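Side-chain contact in probable AP endonuclease (African swine fever virus, PDB 6KI3), which probably cleaves DNA on the 5' side of abasic sites during repair, using zinc, and probably trims mismatched 3' ends: residues A[15-20]-A[26-31]. Sequence-based numbering, arbitrary orientation.
Sequences LWSDSG and ITNSIA
Asn28 grips Asp18 with both ends of its side-chain amide. Its OD1 accepts a hydrogen bond from the backbone N of Asp18 at 2.8 Å. This bond is nearly straight, 168° at the hydrogen, and lies in the carbonyl plane. Its ND2 donates to Asp18 OD2 at 2.9 Å. That carboxylate oxygen is met on its anti side, somewhat out of plane. The two side chains cross at about a right angle. With CG anti to the backbone N (chi1 168°), the amide of Asn28 extends out to Asp18. Two bonds at different atoms of Asp18 should limit rotation of the amide.

Beside this pair, Ser29 CB packs on Trp16 CB at 3.7 Å and on Ser17 OG at 3.3 Å. Ser17 OG is hydrogen-bonded to Cys25 O. The intervening loop, with its Cys21-Cys25 disulfide, is thus pinned at Asp18 to helix 25-39, beside the DNA phosphate bound by Ser19 OG.

Helix 13-16 follows strand 6-10 of the TIM barrel, and the contact joins the loop after it to the first two turns of helix 25-39. The Trp16 ring meets Phe36 edge-to-face and touches Leu285 of helix 282-300, while Thr27 and Ile30 pack against helix 63-76.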
loop_
_atom_site.group_PDB
_atom_site.type_symbol
_atom_site.label_atom_id
_atom_site.label_comp_id
_atom_site.label_asym_id
_atom_site.label_seq_id
_atom_site.Cartn_x
_atom_site.Cartn_y
_atom_site.Cartn_z
ATOM N N LEU A 15 14.574 -5.310 -10.100
ATOM C CA LEU A 15 14.646 -4.147 -10.976
ATOM C C LEU A 15 15.407 -2.979 -10.367
ATOM O O LEU A 15 15.536 -1.938 -11.019
ATOM C CB LEU A 15 13.238 -3.679 -11.362
ATOM C CG LEU A 15 12.423 -4.740 -12.100
ATOM C CD1 LEU A 15 10.974 -4.292 -12.321
ATOM C CD2 LEU A 15 13.110 -5.055 -13.414
ATOM N N TRP A 16 15.925 -3.121 -9.148
ATOM C CA TRP A 16 16.571 -1.992 -8.487
ATOM C C TRP A 16 17.925 -2.362 -7.893
ATOM O O TRP A 16 18.831 -1.523 -7.847
ATOM C CB TRP A 16 15.654 -1.426 -7.401
ATOM C CG TRP A 16 14.446 -0.724 -7.945
ATOM C CD1 TRP A 16 13.173 -1.214 -8.020
ATOM C CD2 TRP A 16 14.399 0.598 -8.495
ATOM N NE1 TRP A 16 12.337 -0.277 -8.579
ATOM C CE2 TRP A 16 13.066 0.845 -8.880
ATOM C CE3 TRP A 16 15.355 1.597 -8.699
ATOM C CZ2 TRP A 16 12.665 2.048 -9.456
ATOM C CZ3 TRP A 16 14.956 2.791 -9.271
ATOM C CH2 TRP A 16 13.623 3.007 -9.642
ATOM N N SER A 17 18.079 -3.601 -7.435
ATOM C CA SER A 17 19.326 -3.998 -6.798
ATOM C C SER A 17 20.434 -4.159 -7.829
ATOM O O SER A 17 20.213 -4.662 -8.934
ATOM C CB SER A 17 19.149 -5.302 -6.023
ATOM O OG SER A 17 18.262 -5.134 -4.932
ATOM N N ASP A 18 21.634 -3.720 -7.460
ATOM C CA ASP A 18 22.809 -3.962 -8.282
ATOM C C ASP A 18 23.180 -5.438 -8.247
ATOM O O ASP A 18 22.856 -6.163 -7.302
ATOM C CB ASP A 18 23.990 -3.125 -7.789
ATOM C CG ASP A 18 23.757 -1.639 -7.940
ATOM O OD1 ASP A 18 23.350 -1.210 -9.039
ATOM O OD2 ASP A 18 23.979 -0.900 -6.958
ATOM N N SER A 19 23.864 -5.883 -9.296
ATOM C CA SER A 19 24.427 -7.224 -9.282
ATOM C C SER A 19 25.506 -7.312 -8.212
ATOM O O SER A 19 26.297 -6.382 -8.026
ATOM C CB SER A 19 25.003 -7.577 -10.652
ATOM O OG SER A 19 25.915 -6.586 -11.087
ATOM N N GLY A 20 25.529 -8.430 -7.496
ATOM C CA GLY A 20 26.474 -8.577 -6.404
ATOM C C GLY A 20 26.147 -7.722 -5.199
ATOM O O GLY A 20 27.063 -7.220 -4.533
ATOM N N ILE A 26 18.297 -5.189 -0.128
ATOM C CA ILE A 26 17.126 -4.325 0.003
ATOM C C ILE A 26 17.551 -2.870 0.158
ATOM O O ILE A 26 17.029 -1.977 -0.520
ATOM C CB ILE A 26 16.242 -4.780 1.179
ATOM C CG1 ILE A 26 15.767 -6.218 0.966
ATOM C CG2 ILE A 26 15.057 -3.836 1.344
ATOM C CD1 ILE A 26 14.894 -6.743 2.085
ATOM N N THR A 27 18.505 -2.612 1.056
ATOM C CA THR A 27 18.997 -1.250 1.245
ATOM C C THR A 27 19.675 -0.730 -0.015
ATOM O O THR A 27 19.537 0.450 -0.362
ATOM C CB THR A 27 19.962 -1.202 2.431
ATOM O OG1 THR A 27 19.375 -1.868 3.555
ATOM C CG2 THR A 27 20.268 0.239 2.808
ATOM N N ASN A 28 20.418 -1.595 -0.711
ATOM C CA ASN A 28 21.037 -1.199 -1.973
ATOM C C ASN A 28 19.984 -0.813 -3.004
ATOM O O ASN A 28 20.149 0.174 -3.731
ATOM C CB ASN A 28 21.917 -2.333 -2.502
ATOM C CG ASN A 28 22.364 -2.110 -3.935
ATOM O OD1 ASN A 28 21.750 -2.618 -4.873
ATOM N ND2 ASN A 28 23.441 -1.354 -4.111
ATOM N N SER A 29 18.894 -1.579 -3.080
ATOM C CA SER A 29 17.826 -1.257 -4.020
ATOM C C SER A 29 17.170 0.074 -3.672
ATOM O O SER A 29 16.880 0.884 -4.560
ATOM C CB SER A 29 16.787 -2.378 -4.036
ATOM O OG SER A 29 16.182 -2.530 -2.763
ATOM N N ILE A 30 16.933 0.317 -2.381
ATOM C CA ILE A 30 16.350 1.586 -1.957
ATOM C C ILE A 30 17.304 2.737 -2.250
ATOM O O ILE A 30 16.876 3.840 -2.617
ATOM C CB ILE A 30 15.968 1.516 -0.467
ATOM C CG1 ILE A 30 14.776 0.576 -0.276
ATOM C CG2 ILE A 30 15.656 2.900 0.089
ATOM C CD1 ILE A 30 14.371 0.388 1.162
ATOM N N ALA A 31 18.610 2.499 -2.110
ATOM C CA ALA A 31 19.592 3.527 -2.442
ATOM C C ALA A 31 19.492 3.927 -3.909
ATOM O O ALA A 31 19.480 5.118 -4.241
ATOM C CB ALA A 31 21.001 3.032 -2.112
#